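Local coordinates for protein dally-like, isoform A (Drosophila melanogaster, PDB 6XTZ) that binds Wnt and Hedgehog-family proteins as a cell-surface glypican and shields the palmitoleate lipid of Wnt, enabling signalling at a distance, at residues A[6-11]-A[29-34]; A[11-16]-A[236-241]; A[36-41]-A[49-54]; A[20-25]-A[55-60]; A[243-248]-A[472-477]. The protein carries 5 engineered substitutions. All blocks are in the same frame, centred on the assembly; numbering follows the deposited sequence.

Contact 1. Residues A[6-11]-A[29-34]; sequences FSPNCS and QKPSNE. With NAG (2-acetamido-2-deoxy-beta-D-glucopyranose), chain B.
Cys10 holds its sulfur beside the backbone N and anti to the carbonyl carbon (chi1 -52°), which points SG at the ring of Pro31, with SG 3.8 Å from Pro31 CG. Pro31 CG touches this sulfur and also Pro8: the two proline rings slide past each other in opposite directions, Pro8 CD 4.1 Å from Pro31 CG, while Pro8 O lies 3.4 Å from the same CG. Cys10 CB also lies 3.6 Å from Gln29 O. With an alanine in place of Pro8 the ring carbons CG and CD are gone, and Pro31 would probably lose its ring-to-ring neighbour, leaving a gap on that flank. Asn9 faces the other way and carries the N-linked sugar, its ND2 bonded to C1 of the N-acetylglucosamine. Cys10 SG forms a disulfide with Cys48, and Ser7 OG bonds to Val45 O. No hydrogen bond spans 6-11 and 29-34, and neither proline has an N-H to give, so the join is one of apolar rings and sulfur beside a covalent cross-link.

Contact 2. Residues A[11-16]-A[236-241]; sequences SAVTHI and CGACKG. With NAG (2-acetamido-2-deoxy-beta-D-glucopyranose), chain B.
Ile16 meets Ala238 through CG2, 4.1 Å from Ala238 CB, and lays its other branch, CG1, over one face of the His15 ring, 3.5 Å above the plane and toward the rim. The flat peptide group of Gly241 is touched by Val13, whose CG1 lies 3.5 Å from Gly241 C. Chi1 of -67° sets this branch beside the valine's own backbone N and puts CG2 between N and the carbonyl carbon, where it closes to 3.2 Å from Ala238 O. That oxygen is already used by Gly241 N. Ala238 CB sits against both Val13 CB and Ile16 CG2. At the edge of the contact Ala12 CB approaches O5 of the Asn9-linked sugar at 3.4 Å. Cys236 and Cys239 form disulfides with Cys40 and Cys49. Val13 is the N-cap of helix 14-19, while Gly241, with positive phi, is the C-prime residue of a Schellman motif: the start of helix 14-19 is packed on the end of the short, weakly bonded helix 236-239 in the disulfide-rich lobe of the glypican core.

Contact 3. Residues A[36-41]-A[49-54]; sequences VLRYCE and CTYNME
Glu54 reaches Arg38, Tyr39 and Cys40 with its carboxylate, and this is the tight half of the contact. Its chain is extended, CG anti to the backbone N (chi1 -173°), which carries the buried acid from the helix into the turn of 36-41. OE1 takes Arg38 N at 2.9 Å through its syn lone pair. OE2 is gripped twice: Tyr39 N comes from above the carboxylate plane at 2.6 Å, and Cys40 N arrives nearly along the C-O axis at 2.8 Å. Three backbone N-H groups thus hold the carboxylate and probably stabilise its negative charge. Leu37 CD2 closes one flank, 3.5 Å from Thr50 O.

The outer side is looser and relies on water. The exposed Arg38 stands too far from Glu54 for a salt bridge; instead one water accepts from Arg38 NE, donates to Glu54 OE1 and lies over the centre of the Tyr51 ring. Tyr51 OH sits 2.9 Å above one face of the Arg38 guanidinium, with Tyr39 OH over the opposite face, and the Tyr51 ring is tilted 31° from the guanidinium. Val36 O meets the edge of the Tyr51 ring in its plane. Thr50 OG1 accepts from Met53 N at 3.2 Å and Thr50 N gives a weak bond to Met53 SD, the capping box that opens helix 51-110; Glu54 fastens that helix start to the preceding loop.

Contact 4. Residues A[20-25]-A[55-60]; sequences RGIDAI and TRMAMQ
Arg20 and Met57 have their CA atoms 7.1 Å apart where the chain, leaving helix 14-19, passes over one side of helix 51-110. Gly21 turns the backbone with phi of +92°, an angle at which a beta carbon would jam against Arg20 O. It is the C-prime residue of a Schellman motif, with Ile22 N bonded to Phe17 O and Gly21 N to Gln18 O. At this helix end the side chain of Arg20 crosses Met57 obliquely and gives a weak N-H···S bond, NH1 to SD 3.3 Å, the sulfur lying at the guanidinium edge near its plane; NH1 also bonds to His235 O. Ile22 CD1 meets the same SD at 4.0 Å, the two side chains crossing at about a right angle. Arg56 has CG anti to the backbone N (chi1 165°), which brings CD 3.6 Å from Ile22 CG1; the bend at chi3 (-85°) then sets NE 3.6 Å from Gly21 O. Shortened to an alanine, Arg56 would probably leave Ile22 CG1 uncovered on that flank and Glu26 without its long, weak ionic partner. Ile22 also touches Phe17 and Ile27.

Contact 5. Residues A[243-248]-A[472-477]; sequences TEKPCT and DIASSS
Pro246 and Thr248 bind Ser476 through its backbone. Ser476 N donates to Pro246 O at 2.9 Å, nearly in line with the carbonyl (C=O···N 164°), and Thr248 N returns a weak bond to Ser476 O; together they make a single beta bridge pairing Cys247 with Ser476. The hydroxyl bond is shorter: Thr248 OG1, beside its backbone N and anti to the carbonyl carbon (chi1 -61°), donates to Ser476 O at 2.7 Å, from well above the carbonyl plane. One oxygen therefore serves both the N-H and the hydroxyl of Thr248.

Most of the remaining close contacts pair carbon with oxygen. Lys245, bent at chi2 and chi4, curls its methylenes round the turn at Ala474, with CG 3.2 Å from Ala474 O and CD 3.3 Å from Ile473 O. Ser475 CB lies 3.2 Å from Pro246 O, while its OG bonds to Cys468 O.

Covalent links flank these bonds: Cys247 forms a disulfide with Cys483, and Cys251 another with Cys468. Cys247 is also the N-cap of helix 248-258, so the arrangement is an isolated beta bridge at a helix start, joining the glypican chain before the unmodelled 324-437 to the chain after it, with disulfides alongside.

All five contacts lie on the same side of the chain's centre, their own centres about 33 Å (contact 5) to about 52 Å (contact 1) from it. Contacts 3 and 4 share helix 51-110, their centres about 11 Å apart. Along the chain, contact 3 is nested in the loop closed by contact 4, and both in that of contact 2; contact 1 crosses contact 2 and shares Ser11 with it, while contact 5 comes later. Contact 2 is central: it touches each of the others, and two disulfides tie it to contact 3. Contacts 1 and 5, by contrast, stand about 22 Å apart between centres. All five belong to the disulfide-rich end of the elongated glypican core, and none holds a residue of the palmitoleoyl-serine pocket.

Contact 1. Residues A[6-11]-A[29-34]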
# COMPACT_ATOMS: atom_id res chain seq x y z
N PHE A 6 14.10 -28.40 -41.93
CA PHE A 6 13.23 -28.90 -42.99
C PHE A 6 11.97 -28.04 -43.04
O PHE A 6 11.66 -27.30 -42.11
CB PHE A 6 12.88 -30.38 -42.78
CG PHE A 6 14.07 -31.30 -42.91
CD1 PHE A 6 14.48 -31.74 -44.16
CD2 PHE A 6 14.76 -31.72 -41.79
CE1 PHE A 6 15.57 -32.59 -44.28
CE2 PHE A 6 15.86 -32.56 -41.91
CZ PHE A 6 16.26 -33.00 -43.15
N SER A 7 11.25 -28.16 -44.16
CA SER A 7 10.12 -27.28 -44.41
C SER A 7 9.01 -27.52 -43.40
O SER A 7 8.70 -28.66 -43.06
CB SER A 7 9.59 -27.49 -45.83
OG SER A 7 10.51 -27.02 -46.79
N PRO A 8 8.38 -26.45 -42.90
CA PRO A 8 7.31 -26.62 -41.91
C PRO A 8 6.03 -27.13 -42.55
O PRO A 8 5.80 -27.01 -43.76
CB PRO A 8 7.12 -25.20 -41.36
CG PRO A 8 7.55 -24.31 -42.48
CD PRO A 8 8.67 -25.04 -43.17
N ASN A 9 5.17 -27.70 -41.70
CA ASN A 9 3.89 -28.25 -42.12
C ASN A 9 2.81 -27.21 -41.82
O ASN A 9 2.31 -27.12 -40.70
CB ASN A 9 3.60 -29.57 -41.42
CG ASN A 9 2.38 -30.28 -41.97
OD1 ASN A 9 1.84 -29.89 -43.00
ND2 ASN A 9 1.94 -31.33 -41.28
N CYS A 10 2.45 -26.43 -42.84
CA CYS A 10 1.47 -25.37 -42.65
C CYS A 10 0.05 -25.91 -42.51
O CYS A 10 -0.82 -25.20 -42.01
CB CYS A 10 1.53 -24.38 -43.82
SG CYS A 10 3.20 -23.76 -44.13
N SER A 11 -0.19 -27.16 -42.94
CA SER A 11 -1.52 -27.73 -42.83
C SER A 11 -1.88 -28.07 -41.39
O SER A 11 -3.06 -28.11 -41.04
CB SER A 11 -1.63 -28.97 -43.72
OG SER A 11 -2.92 -29.55 -43.62
N GLN A 29 -0.98 -21.76 -48.15
CA GLN A 29 -1.12 -23.21 -48.09
C GLN A 29 0.24 -23.89 -47.99
O GLN A 29 0.42 -24.84 -47.21
CB GLN A 29 -1.88 -23.71 -49.32
CG GLN A 29 -3.23 -23.04 -49.50
CD GLN A 29 -3.86 -23.35 -50.85
OE1 GLN A 29 -3.24 -23.96 -51.71
NE2 GLN A 29 -5.11 -22.94 -51.02
N LYS A 30 1.21 -23.42 -48.76
CA LYS A 30 2.57 -23.93 -48.75
C LYS A 30 3.51 -22.94 -48.05
O LYS A 30 3.21 -21.75 -47.97
CB LYS A 30 3.06 -24.18 -50.18
CG LYS A 30 2.18 -25.14 -50.97
CD LYS A 30 2.02 -26.46 -50.23
CE LYS A 30 1.12 -27.42 -51.01
NZ LYS A 30 1.69 -27.74 -52.35
N PRO A 31 4.63 -23.42 -47.53
CA PRO A 31 5.58 -22.51 -46.87
C PRO A 31 6.06 -21.42 -47.81
O PRO A 31 6.35 -21.66 -48.98
CB PRO A 31 6.72 -23.43 -46.43
CG PRO A 31 6.09 -24.77 -46.30
CD PRO A 31 5.03 -24.83 -47.37
N SER A 32 6.15 -20.20 -47.28
CA SER A 32 6.62 -19.04 -48.03
C SER A 32 8.13 -18.95 -47.95
O SER A 32 8.71 -19.06 -46.86
CB SER A 32 5.97 -17.76 -47.50
OG SER A 32 6.46 -16.62 -48.18
N ASN A 33 8.78 -18.75 -49.09
CA ASN A 33 10.23 -18.69 -49.17
C ASN A 33 10.79 -17.29 -48.91
O ASN A 33 12.01 -17.13 -48.87
CB ASN A 33 10.71 -19.18 -50.54
CG ASN A 33 10.24 -20.59 -50.84
OD1 ASN A 33 10.76 -21.57 -50.30
ND2 ASN A 33 9.26 -20.71 -51.73
N GLU A 34 9.93 -16.29 -48.75
CA GLU A 34 10.41 -14.95 -48.44
C GLU A 34 10.99 -14.89 -47.03
O GLU A 34 10.60 -15.66 -46.14
CB GLU A 34 9.28 -13.93 -48.58
CG GLU A 34 9.00 -13.51 -50.01
CD GLU A 34 8.05 -12.33 -50.09
OE1 GLU A 34 6.84 -12.52 -49.82
OE2 GLU A 34 8.51 -11.22 -50.41
C1 NAG B . 0.79 -32.07 -41.72
C2 NAG B . 1.01 -33.57 -41.54
C3 NAG B . -0.21 -34.35 -42.03
C4 NAG B . -1.48 -33.83 -41.36
C5 NAG B . -1.59 -32.32 -41.54
C6 NAG B . -2.76 -31.72 -40.80
C7 NAG B . 3.22 -34.63 -41.60
C8 NAG B . 4.38 -35.02 -42.47
N2 NAG B . 2.21 -34.02 -42.22
O3 NAG B . -0.04 -35.73 -41.76
O4 NAG B . -2.62 -34.46 -41.92
O5 NAG B . -0.41 -31.67 -41.05
O6 NAG B . -3.04 -32.44 -39.61
O7 NAG B . 3.20 -34.87 -40.40

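Contact 2. Residues A[11-16]-A[236-241]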
# COMPACT_ATOMS: atom_id res chain seq x y z
N SER A 11 -0.19 -27.16 -42.94
CA SER A 11 -1.52 -27.73 -42.83
C SER A 11 -1.88 -28.07 -41.39
O SER A 11 -3.06 -28.11 -41.04
CB SER A 11 -1.63 -28.97 -43.72
OG SER A 11 -2.92 -29.55 -43.62
N ALA A 12 -0.87 -28.32 -40.55
CA ALA A 12 -1.14 -28.67 -39.16
C ALA A 12 -1.53 -27.47 -38.31
O ALA A 12 -2.07 -27.66 -37.22
CB ALA A 12 0.09 -29.36 -38.55
N VAL A 13 -1.27 -26.25 -38.78
CA VAL A 13 -1.50 -25.04 -38.01
C VAL A 13 -2.49 -24.10 -38.69
O VAL A 13 -2.63 -22.95 -38.28
CB VAL A 13 -0.18 -24.31 -37.71
CG1 VAL A 13 0.69 -25.13 -36.78
CG2 VAL A 13 0.55 -24.00 -39.01
N THR A 14 -3.19 -24.57 -39.73
CA THR A 14 -4.15 -23.71 -40.41
C THR A 14 -5.31 -23.32 -39.51
O THR A 14 -5.86 -22.22 -39.65
CB THR A 14 -4.65 -24.38 -41.69
OG1 THR A 14 -5.66 -23.56 -42.30
CG2 THR A 14 -5.24 -25.75 -41.39
N HIS A 15 -5.69 -24.20 -38.58
CA HIS A 15 -6.78 -23.87 -37.66
C HIS A 15 -6.33 -22.87 -36.60
O HIS A 15 -7.14 -22.07 -36.13
CB HIS A 15 -7.31 -25.14 -37.00
CG HIS A 15 -6.32 -25.81 -36.09
ND1 HIS A 15 -5.28 -26.58 -36.56
CD2 HIS A 15 -6.22 -25.83 -34.74
CE1 HIS A 15 -4.58 -27.04 -35.54
NE2 HIS A 15 -5.13 -26.60 -34.42
N ILE A 16 -5.05 -22.91 -36.22
CA ILE A 16 -4.54 -21.98 -35.22
C ILE A 16 -4.60 -20.55 -35.74
O ILE A 16 -4.99 -19.63 -35.02
CB ILE A 16 -3.11 -22.37 -34.81
CG1 ILE A 16 -3.09 -23.77 -34.20
CG2 ILE A 16 -2.53 -21.36 -33.84
CD1 ILE A 16 -1.71 -24.24 -33.79
N CYS A 236 4.95 -17.41 -32.82
CA CYS A 236 5.88 -17.88 -33.85
C CYS A 236 6.01 -19.39 -33.90
O CYS A 236 6.57 -19.91 -34.88
CB CYS A 236 7.25 -17.24 -33.65
SG CYS A 236 7.29 -15.47 -34.01
N GLY A 237 5.53 -20.12 -32.89
CA GLY A 237 5.55 -21.57 -32.96
C GLY A 237 4.71 -22.10 -34.11
O GLY A 237 5.11 -23.04 -34.80
N ALA A 238 3.54 -21.50 -34.34
CA ALA A 238 2.69 -21.93 -35.43
C ALA A 238 3.30 -21.59 -36.79
O ALA A 238 3.00 -22.27 -37.78
CB ALA A 238 1.30 -21.31 -35.30
N CYS A 239 4.14 -20.56 -36.85
CA CYS A 239 4.79 -20.22 -38.11
C CYS A 239 5.77 -21.29 -38.57
O CYS A 239 6.11 -21.34 -39.75
CB CYS A 239 5.50 -18.87 -37.99
SG CYS A 239 4.39 -17.49 -37.61
N LYS A 240 6.24 -22.14 -37.66
CA LYS A 240 7.08 -23.28 -38.01
C LYS A 240 6.28 -24.58 -38.11
O LYS A 240 6.89 -25.66 -38.13
CB LYS A 240 8.21 -23.45 -37.01
CG LYS A 240 9.33 -22.43 -37.14
CD LYS A 240 10.53 -22.82 -36.30
CE LYS A 240 11.71 -21.91 -36.56
NZ LYS A 240 12.93 -22.34 -35.83
N GLY A 241 4.96 -24.50 -38.19
CA GLY A 241 4.14 -25.70 -38.26
C GLY A 241 3.91 -26.39 -36.94
O GLY A 241 3.29 -27.47 -36.93
C1 NAG B . 0.79 -32.07 -41.72
C2 NAG B . 1.01 -33.57 -41.54
C3 NAG B . -0.21 -34.35 -42.03
C4 NAG B . -1.48 -33.83 -41.36
C5 NAG B . -1.59 -32.32 -41.54
C6 NAG B . -2.76 -31.72 -40.80
C7 NAG B . 3.22 -34.63 -41.60
C8 NAG B . 4.38 -35.02 -42.47
N2 NAG B . 2.21 -34.02 -42.22
O3 NAG B . -0.04 -35.73 -41.76
O4 NAG B . -2.62 -34.46 -41.92
O5 NAG B . -0.41 -31.67 -41.05
O6 NAG B . -3.04 -32.44 -39.61
O7 NAG B . 3.20 -34.87 -40.40

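Contact 3. Residues A[36-41]-A[49-54]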
# COMPACT_ATOMS: atom_id res chain seq x y z
N VAL A 36 11.22 -11.97 -44.63
CA VAL A 36 10.92 -10.59 -44.28
C VAL A 36 10.24 -10.49 -42.93
O VAL A 36 9.81 -9.41 -42.51
CB VAL A 36 10.06 -9.92 -45.37
CG1 VAL A 36 10.88 -9.69 -46.64
CG2 VAL A 36 8.83 -10.76 -45.66
N LEU A 37 10.12 -11.62 -42.22
CA LEU A 37 9.50 -11.60 -40.91
C LEU A 37 10.37 -10.82 -39.93
O LEU A 37 11.60 -10.96 -39.91
CB LEU A 37 9.26 -13.02 -40.39
CG LEU A 37 8.23 -13.84 -41.17
CD1 LEU A 37 7.88 -15.12 -40.41
CD2 LEU A 37 6.98 -13.02 -41.46
N ARG A 38 9.72 -9.99 -39.12
CA ARG A 38 10.40 -9.12 -38.16
C ARG A 38 10.71 -9.81 -36.84
O ARG A 38 11.75 -9.53 -36.23
CB ARG A 38 9.54 -7.88 -37.87
CG ARG A 38 9.36 -6.96 -39.06
CD ARG A 38 8.56 -5.73 -38.68
NE ARG A 38 7.15 -6.03 -38.47
CZ ARG A 38 6.23 -5.12 -38.17
NH1 ARG A 38 6.57 -3.84 -38.05
NH2 ARG A 38 4.96 -5.48 -38.00
N TYR A 39 9.84 -10.71 -36.39
CA TYR A 39 9.98 -11.32 -35.07
C TYR A 39 10.21 -12.82 -35.14
O TYR A 39 11.10 -13.33 -34.44
CB TYR A 39 8.74 -11.02 -34.22
CG TYR A 39 8.28 -9.58 -34.31
CD1 TYR A 39 9.13 -8.54 -33.95
CD2 TYR A 39 7.00 -9.26 -34.75
CE1 TYR A 39 8.72 -7.22 -34.03
CE2 TYR A 39 6.58 -7.95 -34.83
CZ TYR A 39 7.45 -6.93 -34.47
OH TYR A 39 7.03 -5.62 -34.55
N CYS A 40 9.45 -13.54 -35.95
CA CYS A 40 9.70 -14.96 -36.12
C CYS A 40 10.95 -15.18 -36.95
O CYS A 40 11.45 -14.28 -37.63
CB CYS A 40 8.51 -15.65 -36.78
SG CYS A 40 6.91 -15.34 -36.00
N GLU A 41 11.47 -16.40 -36.90
CA GLU A 41 12.58 -16.79 -37.75
C GLU A 41 12.09 -17.04 -39.17
O GLU A 41 11.03 -17.63 -39.38
CB GLU A 41 13.28 -18.04 -37.21
CG GLU A 41 14.52 -18.43 -37.99
CD GLU A 41 15.18 -19.68 -37.44
OE1 GLU A 41 14.57 -20.36 -36.59
OE2 GLU A 41 16.32 -19.99 -37.86
N CYS A 49 4.02 -18.23 -42.16
CA CYS A 49 3.45 -16.93 -41.83
C CYS A 49 3.92 -15.88 -42.83
O CYS A 49 5.07 -15.92 -43.28
CB CYS A 49 3.82 -16.51 -40.41
SG CYS A 49 3.05 -17.50 -39.13
N THR A 50 3.03 -14.95 -43.15
CA THR A 50 3.37 -13.79 -43.96
C THR A 50 3.64 -12.60 -43.05
O THR A 50 3.47 -12.66 -41.83
CB THR A 50 2.25 -13.47 -44.94
OG1 THR A 50 1.09 -13.05 -44.22
CG2 THR A 50 1.90 -14.69 -45.78
N TYR A 51 4.08 -11.50 -43.66
CA TYR A 51 4.34 -10.28 -42.91
C TYR A 51 3.05 -9.72 -42.31
O TYR A 51 3.07 -9.18 -41.20
CB TYR A 51 5.00 -9.24 -43.81
CG TYR A 51 5.50 -8.00 -43.10
CD1 TYR A 51 6.80 -7.93 -42.62
CD2 TYR A 51 4.67 -6.90 -42.94
CE1 TYR A 51 7.26 -6.80 -41.98
CE2 TYR A 51 5.12 -5.76 -42.30
CZ TYR A 51 6.42 -5.71 -41.82
OH TYR A 51 6.87 -4.58 -41.19
N ASN A 52 1.93 -9.85 -43.02
CA ASN A 52 0.67 -9.34 -42.50
C ASN A 52 0.12 -10.23 -41.39
O ASN A 52 -0.48 -9.73 -40.43
CB ASN A 52 -0.35 -9.20 -43.63
CG ASN A 52 0.05 -8.16 -44.65
OD1 ASN A 52 0.56 -7.09 -44.30
ND2 ASN A 52 -0.18 -8.46 -45.93
N MET A 53 0.31 -11.54 -41.50
CA MET A 53 -0.11 -12.43 -40.42
C MET A 53 0.69 -12.16 -39.16
O MET A 53 0.14 -12.17 -38.05
CB MET A 53 0.06 -13.89 -40.85
CG MET A 53 -0.86 -14.32 -41.98
SD MET A 53 -0.43 -15.96 -42.59
CE MET A 53 -0.58 -16.92 -41.08
N GLU A 54 1.99 -11.92 -39.30
CA GLU A 54 2.83 -11.63 -38.14
C GLU A 54 2.43 -10.32 -37.48
O GLU A 54 2.41 -10.22 -36.25
CB GLU A 54 4.30 -11.59 -38.57
CG GLU A 54 5.27 -11.46 -37.41
CD GLU A 54 6.70 -11.24 -37.88
OE1 GLU A 54 6.90 -10.53 -38.88
OE2 GLU A 54 7.62 -11.80 -37.25
O HOH W 1 5.63 -8.43 -39.08

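Contact 4. Residues A[20-25]-A[55-60]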
# COMPACT_ATOMS: atom_id res chain seq x y z
N ARG A 20 -6.90 -17.22 -34.52
CA ARG A 20 -6.29 -15.95 -34.16
C ARG A 20 -6.85 -14.78 -34.97
O ARG A 20 -6.30 -13.68 -34.90
CB ARG A 20 -4.77 -16.02 -34.32
CG ARG A 20 -4.10 -17.00 -33.37
CD ARG A 20 -2.64 -17.21 -33.71
NE ARG A 20 -1.98 -18.13 -32.78
CZ ARG A 20 -0.72 -18.54 -32.91
NH1 ARG A 20 0.02 -18.13 -33.93
NH2 ARG A 20 -0.21 -19.38 -32.01
N GLY A 21 -7.91 -15.00 -35.74
CA GLY A 21 -8.54 -13.94 -36.50
C GLY A 21 -8.03 -13.78 -37.92
O GLY A 21 -8.43 -12.82 -38.59
N ILE A 22 -7.16 -14.67 -38.39
CA ILE A 22 -6.61 -14.58 -39.73
C ILE A 22 -7.54 -15.30 -40.70
O ILE A 22 -7.88 -16.47 -40.49
CB ILE A 22 -5.19 -15.18 -39.78
CG1 ILE A 22 -4.29 -14.52 -38.74
CG2 ILE A 22 -4.60 -15.03 -41.18
CD1 ILE A 22 -2.90 -15.11 -38.66
N ASP A 23 -7.95 -14.60 -41.75
CA ASP A 23 -8.84 -15.19 -42.74
C ASP A 23 -8.10 -16.24 -43.56
O ASP A 23 -6.88 -16.16 -43.78
CB ASP A 23 -9.41 -14.11 -43.66
CG ASP A 23 -10.21 -13.07 -42.91
OD1 ASP A 23 -10.84 -13.42 -41.89
OD2 ASP A 23 -10.20 -11.89 -43.33
N ALA A 24 -8.85 -17.24 -44.03
CA ALA A 24 -8.25 -18.33 -44.80
C ALA A 24 -7.64 -17.85 -46.11
O ALA A 24 -6.78 -18.53 -46.67
CB ALA A 24 -9.30 -19.41 -45.08
N ILE A 25 -8.08 -16.69 -46.61
CA ILE A 25 -7.51 -16.16 -47.85
C ILE A 25 -6.05 -15.76 -47.63
O ILE A 25 -5.20 -15.96 -48.51
CB ILE A 25 -8.35 -14.98 -48.36
CG1 ILE A 25 -9.77 -15.43 -48.71
CG2 ILE A 25 -7.69 -14.33 -49.58
CD1 ILE A 25 -10.77 -15.26 -47.58
N THR A 55 2.10 -9.30 -38.28
CA THR A 55 1.72 -8.01 -37.71
C THR A 55 0.41 -8.12 -36.94
O THR A 55 0.28 -7.55 -35.85
CB THR A 55 1.61 -6.96 -38.82
OG1 THR A 55 2.86 -6.86 -39.50
CG2 THR A 55 1.24 -5.61 -38.23
N ARG A 56 -0.57 -8.84 -37.48
CA ARG A 56 -1.84 -9.01 -36.78
C ARG A 56 -1.64 -9.71 -35.44
O ARG A 56 -2.11 -9.23 -34.40
CB ARG A 56 -2.82 -9.80 -37.65
CG ARG A 56 -4.03 -10.33 -36.89
CD ARG A 56 -4.99 -11.10 -37.78
NE ARG A 56 -5.93 -10.21 -38.47
CZ ARG A 56 -5.81 -9.82 -39.73
NH1 ARG A 56 -4.78 -10.22 -40.46
NH2 ARG A 56 -6.72 -9.01 -40.26
N MET A 57 -0.93 -10.84 -35.45
CA MET A 57 -0.66 -11.55 -34.20
C MET A 57 0.23 -10.75 -33.27
O MET A 57 0.17 -10.96 -32.05
CB MET A 57 -0.04 -12.91 -34.51
CG MET A 57 -0.91 -13.81 -35.38
SD MET A 57 -0.15 -15.40 -35.73
CE MET A 57 1.30 -14.90 -36.66
N ALA A 58 1.05 -9.85 -33.80
CA ALA A 58 1.89 -9.01 -32.94
C ALA A 58 1.05 -8.02 -32.15
O ALA A 58 1.19 -7.91 -30.93
CB ALA A 58 2.94 -8.27 -33.78
N MET A 59 0.17 -7.29 -32.83
CA MET A 59 -0.69 -6.35 -32.13
C MET A 59 -1.70 -7.06 -31.24
O MET A 59 -2.14 -6.50 -30.24
CB MET A 59 -1.40 -5.44 -33.13
CG MET A 59 -0.44 -4.68 -34.04
SD MET A 59 -1.26 -3.65 -35.27
CE MET A 59 -2.18 -4.88 -36.19
N GLN A 60 -2.05 -8.31 -31.58
CA GLN A 60 -2.95 -9.08 -30.73
C GLN A 60 -2.28 -9.44 -29.41
O GLN A 60 -2.91 -9.36 -28.35
CB GLN A 60 -3.40 -10.34 -31.46
CG GLN A 60 -4.22 -11.30 -30.61
CD GLN A 60 -4.60 -12.56 -31.35
OE1 GLN A 60 -4.72 -12.57 -32.58
NE2 GLN A 60 -4.79 -13.65 -30.61

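Contact 5. Residues A[243-248]-A[472-477]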
# COMPACT_ATOMS: atom_id res chain seq x y z
N THR A 243 2.25 -26.96 -33.20
CA THR A 243 0.98 -26.70 -32.53
C THR A 243 1.10 -26.64 -31.02
O THR A 243 0.12 -26.30 -30.35
CB THR A 243 -0.05 -27.77 -32.91
OG1 THR A 243 0.41 -29.05 -32.47
CG2 THR A 243 -0.26 -27.80 -34.42
N GLU A 244 2.27 -26.95 -30.46
CA GLU A 244 2.43 -27.01 -29.02
C GLU A 244 2.40 -25.61 -28.40
O GLU A 244 2.75 -24.62 -29.04
CB GLU A 244 3.73 -27.71 -28.64
CG GLU A 244 3.74 -29.21 -28.89
CD GLU A 244 4.02 -29.57 -30.34
OE1 GLU A 244 3.97 -30.77 -30.68
OE2 GLU A 244 4.28 -28.65 -31.15
N LYS A 245 1.97 -25.56 -27.14
CA LYS A 245 1.97 -24.31 -26.39
C LYS A 245 3.40 -23.93 -26.00
O LYS A 245 4.29 -24.77 -25.98
CB LYS A 245 1.10 -24.45 -25.15
CG LYS A 245 -0.40 -24.50 -25.43
CD LYS A 245 -0.87 -23.23 -26.11
CE LYS A 245 -2.39 -23.12 -26.08
NZ LYS A 245 -3.05 -24.28 -26.74
N PRO A 246 3.63 -22.65 -25.70
CA PRO A 246 4.96 -22.25 -25.24
C PRO A 246 5.27 -22.84 -23.87
O PRO A 246 4.38 -23.13 -23.07
CB PRO A 246 4.86 -20.72 -25.17
CG PRO A 246 3.66 -20.36 -25.97
CD PRO A 246 2.72 -21.51 -25.85
N CYS A 247 6.56 -23.01 -23.60
CA CYS A 247 6.99 -23.49 -22.30
C CYS A 247 6.68 -22.45 -21.23
O CYS A 247 6.71 -21.24 -21.48
CB CYS A 247 8.48 -23.82 -22.31
SG CYS A 247 9.01 -24.95 -23.62
N THR A 248 6.36 -22.94 -20.03
CA THR A 248 5.95 -22.04 -18.95
C THR A 248 7.08 -21.09 -18.57
O THR A 248 6.90 -19.86 -18.58
CB THR A 248 5.51 -22.86 -17.73
OG1 THR A 248 4.38 -23.66 -18.09
CG2 THR A 248 5.12 -21.94 -16.58
N ASP A 472 -5.67 -17.21 -23.22
CA ASP A 472 -5.03 -16.61 -24.38
C ASP A 472 -3.68 -17.26 -24.68
O ASP A 472 -3.33 -17.47 -25.85
CB ASP A 472 -4.86 -15.11 -24.17
CG ASP A 472 -6.14 -14.44 -23.75
OD1 ASP A 472 -7.22 -14.87 -24.22
OD2 ASP A 472 -6.09 -13.48 -22.95
N ILE A 473 -2.91 -17.59 -23.65
CA ILE A 473 -1.59 -18.16 -23.85
C ILE A 473 -1.64 -19.64 -23.49
O ILE A 473 -1.33 -20.50 -24.31
CB ILE A 473 -0.53 -17.41 -23.03
CG1 ILE A 473 -0.50 -15.94 -23.44
CG2 ILE A 473 0.83 -18.05 -23.20
CD1 ILE A 473 0.56 -15.14 -22.73
N ALA A 474 -2.01 -19.91 -22.24
CA ALA A 474 -2.18 -21.28 -21.73
C ALA A 474 -0.92 -22.11 -21.95
O ALA A 474 -0.95 -23.20 -22.53
CB ALA A 474 -3.40 -21.94 -22.36
N SER A 475 0.21 -21.57 -21.48
CA SER A 475 1.50 -22.22 -21.68
C SER A 475 1.53 -23.60 -21.03
O SER A 475 0.89 -23.84 -20.00
CB SER A 475 2.62 -21.35 -21.12
OG SER A 475 2.43 -21.11 -19.73
N SER A 476 2.28 -24.50 -21.64
CA SER A 476 2.39 -25.87 -21.14
C SER A 476 3.45 -25.95 -20.05
O SER A 476 4.53 -25.37 -20.17
CB SER A 476 2.73 -26.83 -22.28
OG SER A 476 2.88 -28.15 -21.80
N SER A 477 3.14 -26.70 -18.99
CA SER A 477 4.05 -26.83 -17.87
C SER A 477 5.23 -27.75 -18.16
O SER A 477 6.17 -27.79 -17.36
CB SER A 477 3.30 -27.34 -16.63
OG SER A 477 2.75 -28.62 -16.87